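Long-range contacts in beta subunit of a putative Aromatic-ring-hydroxylating dioxygenase (Novosphingobium aromaticivorans DSM 12444, PDB 3EBY), which is probably the beta subunit of an aromatic-ring-hydroxylating dioxygenase, contributing to an enzyme thought to oxidise aromatic compounds: residues C26-R31 and N88-G93; S110-Q115 and T122-A127. All coordinates share one frame; numbering follows the deposited sequence.

Contact 1 of 2, residues C26-R31 and N88-G93; sequences CLDDDR and NRHLIG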
loop_
_atom_site.group_PDB
_atom_site.type_symbol
_atom_site.label_atom_id
_atom_site.label_comp_id
_atom_site.label_asym_id
_atom_site.label_seq_id
_atom_site.Cartn_x
_atom_site.Cartn_y
_atom_site.Cartn_z
ATOM N N CYS A 26 -14.210 -3.169 -4.155
ATOM C CA CYS A 26 -15.506 -2.959 -4.820
ATOM C C CYS A 26 -15.308 -2.365 -6.227
ATOM O O CYS A 26 -15.806 -2.919 -7.222
ATOM C CB CYS A 26 -16.385 -2.051 -3.919
ATOM S SG CYS A 26 -17.592 -1.138 -4.756
ATOM N N LEU A 27 -14.482 -1.328 -6.335
ATOM C CA LEU A 27 -14.230 -0.695 -7.631
ATOM C C LEU A 27 -13.379 -1.577 -8.559
ATOM O O LEU A 27 -13.701 -1.735 -9.745
ATOM C CB LEU A 27 -13.579 0.698 -7.460
ATOM C CG LEU A 27 -14.525 1.732 -6.793
ATOM C CD1 LEU A 27 -13.770 3.065 -6.410
ATOM C CD2 LEU A 27 -15.709 1.984 -7.689
ATOM N N ASP A 28 -12.341 -2.198 -8.001
ATOM C CA ASP A 28 -11.421 -3.015 -8.800
ATOM C C ASP A 28 -12.105 -4.272 -9.355
ATOM O O ASP A 28 -11.800 -4.704 -10.464
ATOM C CB ASP A 28 -10.235 -3.420 -7.981
ATOM C CG ASP A 28 -9.374 -2.231 -7.551
ATOM O OD1 ASP A 28 -9.539 -1.114 -8.116
ATOM O OD2 ASP A 28 -8.549 -2.431 -6.640
ATOM N N ASP A 29 -13.040 -4.833 -8.574
ATOM C CA ASP A 29 -13.802 -6.024 -8.958
ATOM C C ASP A 29 -14.942 -5.669 -9.946
ATOM O O ASP A 29 -15.703 -6.560 -10.361
ATOM C CB ASP A 29 -14.437 -6.681 -7.713
ATOM C CG ASP A 29 -13.456 -7.466 -6.864
ATOM O OD1 ASP A 29 -12.329 -7.738 -7.328
ATOM O OD2 ASP A 29 -13.883 -7.900 -5.751
ATOM N N ASP A 30 -15.113 -4.373 -10.222
ATOM C CA ASP A 30 -16.217 -3.878 -11.051
ATOM C C ASP A 30 -17.591 -4.188 -10.427
ATOM O O ASP A 30 -18.568 -4.414 -11.143
ATOM C CB ASP A 30 -16.131 -4.472 -12.462
ATOM C CG ASP A 30 -17.060 -3.781 -13.444
ATOM O OD1 ASP A 30 -17.079 -2.543 -13.475
ATOM O OD2 ASP A 30 -17.686 -4.496 -14.235
ATOM N N ARG A 31 -17.671 -4.170 -9.097
ATOM C CA ARG A 31 -18.959 -4.256 -8.399
ATOM C C ARG A 31 -19.495 -2.840 -8.174
ATOM O O ARG A 31 -19.740 -2.412 -7.044
ATOM C CB ARG A 31 -18.823 -5.051 -7.095
ATOM C CG ARG A 31 -18.594 -6.527 -7.355
ATOM C CD ARG A 31 -18.545 -7.350 -6.108
ATOM N NE ARG A 31 -17.251 -7.244 -5.450
ATOM C CZ ARG A 31 -17.023 -6.506 -4.364
ATOM N NH1 ARG A 31 -18.014 -5.873 -3.768
ATOM N NH2 ARG A 31 -15.802 -6.370 -3.898
ATOM N N ASN A 88 -8.616 -2.100 -13.285
ATOM C CA ASN A 88 -8.106 -1.193 -12.271
ATOM C C ASN A 88 -7.680 -1.920 -11.031
ATOM O O ASN A 88 -8.267 -2.941 -10.651
ATOM C CB ASN A 88 -9.153 -0.146 -11.911
ATOM C CG ASN A 88 -9.486 0.760 -13.073
ATOM O OD1 ASN A 88 -8.588 1.373 -13.678
ATOM N ND2 ASN A 88 -10.742 0.711 -13.509
ATOM N N ARG A 89 -6.719 -1.315 -10.331
ATOM C CA ARG A 89 -6.192 -1.851 -9.111
ATOM C C ARG A 89 -5.887 -0.676 -8.180
ATOM O O ARG A 89 -5.066 0.173 -8.516
ATOM C CB ARG A 89 -4.891 -2.597 -9.424
ATOM C CG ARG A 89 -4.252 -3.251 -8.268
ATOM C CD ARG A 89 -5.168 -4.251 -7.686
ATOM N NE ARG A 89 -5.748 -5.119 -8.710
ATOM C CZ ARG A 89 -6.833 -5.851 -8.508
ATOM N NH1 ARG A 89 -7.459 -5.800 -7.351
ATOM N NH2 ARG A 89 -7.277 -6.650 -9.446
ATOM N N HIS A 90 -6.525 -0.653 -7.012
ATOM C CA HIS A 90 -6.241 0.366 -5.970
ATOM C C HIS A 90 -5.294 -0.213 -4.915
ATOM O O HIS A 90 -5.491 -1.348 -4.431
ATOM C CB HIS A 90 -7.523 0.759 -5.209
ATOM C CG HIS A 90 -8.452 1.668 -5.952
ATOM N ND1 HIS A 90 -9.210 1.239 -7.021
ATOM C CD2 HIS A 90 -8.939 2.895 -5.617
ATOM C CE1 HIS A 90 -10.012 2.220 -7.410
ATOM N NE2 HIS A 90 -9.848 3.250 -6.591
ATOM N N LEU A 91 -4.293 0.574 -4.537
ATOM C CA LEU A 91 -3.627 0.388 -3.280
ATOM C C LEU A 91 -3.880 1.634 -2.430
ATOM O O LEU A 91 -3.605 2.760 -2.852
ATOM C CB LEU A 91 -2.124 0.105 -3.426
ATOM C CG LEU A 91 -1.694 -1.230 -4.080
ATOM C CD1 LEU A 91 -0.171 -1.220 -4.200
ATOM C CD2 LEU A 91 -2.100 -2.450 -3.260
ATOM N N ILE A 92 -4.423 1.429 -1.245
ATOM C CA ILE A 92 -4.755 2.518 -0.343
ATOM C C ILE A 92 -3.941 2.413 0.940
ATOM O O ILE A 92 -3.889 1.355 1.607
ATOM C CB ILE A 92 -6.301 2.534 -0.041
ATOM C CG1 ILE A 92 -7.079 2.513 -1.375
ATOM C CG2 ILE A 92 -6.679 3.746 0.812
ATOM C CD1 ILE A 92 -8.618 2.285 -1.235
ATOM N N GLY A 93 -3.298 3.512 1.301
ATOM C CA GLY A 93 -2.543 3.561 2.531
ATOM C C GLY A 93 -3.405 3.523 3.776
ATOM O O GLY A 93 -4.629 3.757 3.729
HETATM O O HOH W 1 -12.729 -0.569 -12.140
HETATM O O HOH W 2 -7.976 -2.503 -4.027
HETATM O O HOH W 3 -11.270 -3.083 -12.635
HETATM O O HOH W 4 -9.847 -6.984 -8.220
#

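Contact 2 of 2, residues S110-Q115 and T122-A127; sequences SYVVFQ and TRIYNA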
loop_
_atom_site.group_PDB
_atom_site.type_symbol
_atom_site.label_atom_id
_atom_site.label_comp_id
_atom_site.label_asym_id
_atom_site.label_seq_id
_atom_site.Cartn_x
_atom_site.Cartn_y
_atom_site.Cartn_z
ATOM N N SER A 110 -3.535 8.110 1.594
ATOM C CA SER A 110 -2.931 8.116 0.278
ATOM C C SER A 110 -3.435 6.936 -0.517
ATOM O O SER A 110 -3.785 5.914 0.047
ATOM C CB SER A 110 -1.395 8.051 0.351
ATOM O OG SER A 110 -0.899 9.263 0.897
ATOM N N TYR A 111 -3.488 7.105 -1.827
ATOM C CA TYR A 111 -3.882 6.029 -2.750
ATOM C C TYR A 111 -3.180 6.145 -4.103
ATOM O O TYR A 111 -2.773 7.232 -4.534
ATOM C CB TYR A 111 -5.413 6.021 -2.971
ATOM C CG TYR A 111 -5.900 7.179 -3.849
ATOM C CD1 TYR A 111 -5.764 7.140 -5.237
ATOM C CD2 TYR A 111 -6.406 8.344 -3.276
ATOM C CE1 TYR A 111 -6.153 8.229 -6.025
ATOM C CE2 TYR A 111 -6.743 9.470 -4.078
ATOM C CZ TYR A 111 -6.605 9.396 -5.437
ATOM O OH TYR A 111 -6.890 10.497 -6.234
ATOM N N VAL A 112 -3.069 5.005 -4.771
ATOM C CA VAL A 112 -2.683 4.971 -6.169
ATOM C C VAL A 112 -3.580 3.995 -6.856
ATOM O O VAL A 112 -3.794 2.883 -6.359
ATOM C CB VAL A 112 -1.211 4.606 -6.390
ATOM C CG1 VAL A 112 -0.920 4.532 -7.896
ATOM C CG2 VAL A 112 -0.284 5.662 -5.729
ATOM N N VAL A 113 -4.126 4.418 -7.994
ATOM C CA VAL A 113 -4.897 3.554 -8.858
ATOM C C VAL A 113 -4.013 3.207 -10.053
ATOM O O VAL A 113 -3.467 4.101 -10.724
ATOM C CB VAL A 113 -6.211 4.228 -9.407
ATOM C CG1 VAL A 113 -6.944 3.232 -10.313
ATOM C CG2 VAL A 113 -7.085 4.711 -8.274
ATOM N N PHE A 114 -3.801 1.931 -10.224
ATOM C CA PHE A 114 -3.049 1.366 -11.352
ATOM C C PHE A 114 -4.048 0.833 -12.387
ATOM O O PHE A 114 -5.108 0.298 -12.033
ATOM C CB PHE A 114 -2.151 0.220 -10.867
ATOM C CG PHE A 114 -1.226 0.600 -9.746
ATOM C CD1 PHE A 114 -1.658 0.565 -8.424
ATOM C CD2 PHE A 114 0.049 1.064 -10.011
ATOM C CE1 PHE A 114 -0.827 0.954 -7.394
ATOM C CE2 PHE A 114 0.891 1.469 -8.969
ATOM C CZ PHE A 114 0.451 1.429 -7.676
ATOM N N GLN A 115 -3.705 0.962 -13.663
ATOM C CA GLN A 115 -4.614 0.575 -14.706
ATOM C C GLN A 115 -3.904 -0.236 -15.771
ATOM O O GLN A 115 -2.765 0.086 -16.158
ATOM C CB GLN A 115 -5.239 1.809 -15.326
ATOM C CG GLN A 115 -6.412 1.532 -16.213
ATOM C CD GLN A 115 -7.095 2.801 -16.668
ATOM O OE1 GLN A 115 -6.627 3.459 -17.586
ATOM N NE2 GLN A 115 -8.177 3.181 -15.983
ATOM N N THR A 122 0.741 -2.377 -17.202
ATOM C CA THR A 122 0.126 -1.739 -16.053
ATOM C C THR A 122 0.856 -0.420 -15.779
ATOM O O THR A 122 2.075 -0.391 -15.607
ATOM C CB THR A 122 0.170 -2.643 -14.822
ATOM O OG1 THR A 122 -0.394 -3.911 -15.159
ATOM C CG2 THR A 122 -0.617 -2.028 -13.663
ATOM N N ARG A 123 0.091 0.660 -15.764
ATOM C CA ARG A 123 0.624 2.001 -15.568
ATOM C C ARG A 123 -0.039 2.646 -14.395
ATOM O O ARG A 123 -1.087 2.222 -13.954
ATOM C CB ARG A 123 0.327 2.863 -16.787
ATOM C CG ARG A 123 0.965 2.379 -18.050
ATOM C CD ARG A 123 0.556 3.247 -19.223
ATOM N NE ARG A 123 1.161 2.772 -20.459
ATOM C CZ ARG A 123 0.627 1.860 -21.267
ATOM N NH1 ARG A 123 -0.583 1.366 -21.031
ATOM N NH2 ARG A 123 1.299 1.464 -22.335
ATOM N N ILE A 124 0.588 3.689 -13.877
ATOM C CA ILE A 124 -0.035 4.498 -12.845
ATOM C C ILE A 124 -1.081 5.405 -13.480
ATOM O O ILE A 124 -0.756 6.230 -14.355
ATOM C CB ILE A 124 0.981 5.387 -12.095
ATOM C CG1 ILE A 124 2.085 4.531 -11.444
ATOM C CG2 ILE A 124 0.227 6.206 -11.064
ATOM C CD1 ILE A 124 3.437 5.218 -11.371
ATOM N N TYR A 125 -2.346 5.193 -13.131
ATOM C CA TYR A 125 -3.450 5.963 -13.704
ATOM C C TYR A 125 -3.744 7.252 -12.932
ATOM O O TYR A 125 -3.884 8.335 -13.542
ATOM C CB TYR A 125 -4.693 5.088 -13.800
ATOM C CG TYR A 125 -5.942 5.822 -14.180
ATOM C CD1 TYR A 125 -6.042 6.479 -15.392
ATOM C CD2 TYR A 125 -6.994 5.910 -13.305
ATOM C CE1 TYR A 125 -7.189 7.177 -15.732
ATOM C CE2 TYR A 125 -8.126 6.635 -13.611
ATOM C CZ TYR A 125 -8.233 7.239 -14.843
ATOM O OH TYR A 125 -9.388 7.926 -15.154
ATOM N N ASN A 126 -3.879 7.134 -11.604
ATOM C CA ASN A 126 -4.196 8.288 -10.760
ATOM C C ASN A 126 -3.639 8.075 -9.366
ATOM O O ASN A 126 -3.941 7.044 -8.731
ATOM C CB ASN A 126 -5.728 8.493 -10.708
ATOM C CG ASN A 126 -6.126 9.748 -10.011
ATOM O OD1 ASN A 126 -6.315 9.750 -8.798
ATOM N ND2 ASN A 126 -6.183 10.869 -10.760
ATOM N N ALA A 127 -2.744 8.973 -8.942
ATOM C CA ALA A 127 -2.219 8.999 -7.562
ATOM C C ALA A 127 -2.728 10.231 -6.832
ATOM O O ALA A 127 -2.784 11.330 -7.412
ATOM C CB ALA A 127 -0.650 8.990 -7.565
HETATM O O HOH W 5 -2.259 1.307 -18.663
#

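Contact 1 of 2, residues C26-R31 and N88-G93
D28, on the last turn of helix 8-28, meets H90 of strand 87-101 through both carboxylate oxygens. OD1 accepts from H90 ND1 at 2.6 Å, lying in the imidazole plane at a nearly straight 164°; OD2 accepts from H90 N at 2.7 Å. Both oxygens are met on their syn sides, some 25° out of the carboxylate plane, and a water bridges OD2 to H90 O. Toward D28 OD2, R89 offers charge only: its NH1 stands 3.6 Å away, a long salt bridge with no N-H aimed at the oxygen. That NH1 instead bonds S110 OG of the second subunit and a water shared with D29 OD1, while D28 CB covers one guanidinium face. H90 NE2 is satisfied by I163 O, so the ring is gripped at both nitrogens, and L27 CB packs obliquely against it. Further waters join L27 O to N88 ND2 and D28 O to N88 N; N88 OD1 is bonded to Q115 NE2. Replacing D28 by an alanine would probably leave H90 ND1 and H90 N without their acceptors and the R89 charge less balanced. Imidazole nitrogens bonded to an acid and a carbonyl would be consistent with a protonated histidine.

Contact 2 of 2, residues S110-Q115 and T122-A127
A classic beta bulge interrupts the antiparallel hairpin of strands 104-116 and 122-135, within the curved sheet of this NTF2-like fold, and shows how such a bulge is paid for in hydrogen bonds. Y125 and N126 both face V113, whose carbonyl oxygen accepts twice: from Y125 N at 2.9 Å, in the carbonyl plane, and from N126 N at 3.2 Å, tilted from it. Regular pairing continues on each side, with V113 N bonded to N126 O and Q115 exchanging two backbone bonds with R123.

On the face bearing V112, F114, I124 and A127, V112 CG1 meets I124 CG2 at 3.8 Å and also lies over the rim of one face of the F114 ring. V112 CG2 touches A127 CB. This apolar surface packs against both neighbouring subunits, I124 meeting I124 of the second and F114 meeting F114 of the third.

The extra residue brings Y125 beside Q115. The glutamine's extended chain carries NE2 over the centre of the Y125 ring, 3.8 Å above its plane; NE2 also bonds N88 OD1, and Y125 OH bonds A156 N. Farther along, the Y111 ring and N126 amide are nearly coplanar, 11° apart. A chi1 of -173° carries the N126 amide alongside Y111, and its turn about CB-CG presents OD1 to the ring edge, where it accepts from Y111 OH at 2.7 Å.

From the N terminus, helix 8-28 runs into contact 1, which closes a long loop of 56 residues, including helix 67-79 and strands 43-49 and 60-64, by bringing the helix end to strand 87-101. The chain then turns into strand 104-116, and contact 2 closes a short beta hairpin with strand 122-135. The two are in series, neither nesting nor crossing. They meet because strands 87-101 and 104-116 are sheet neighbours: G93 N lies 2.8 Å from S110 O, a probable hydrogen bond, and H90 packs on V113. Contact 1 thus ties the helix end to the sheet, contact 2 joins two of its strands, and both touch the third subunit.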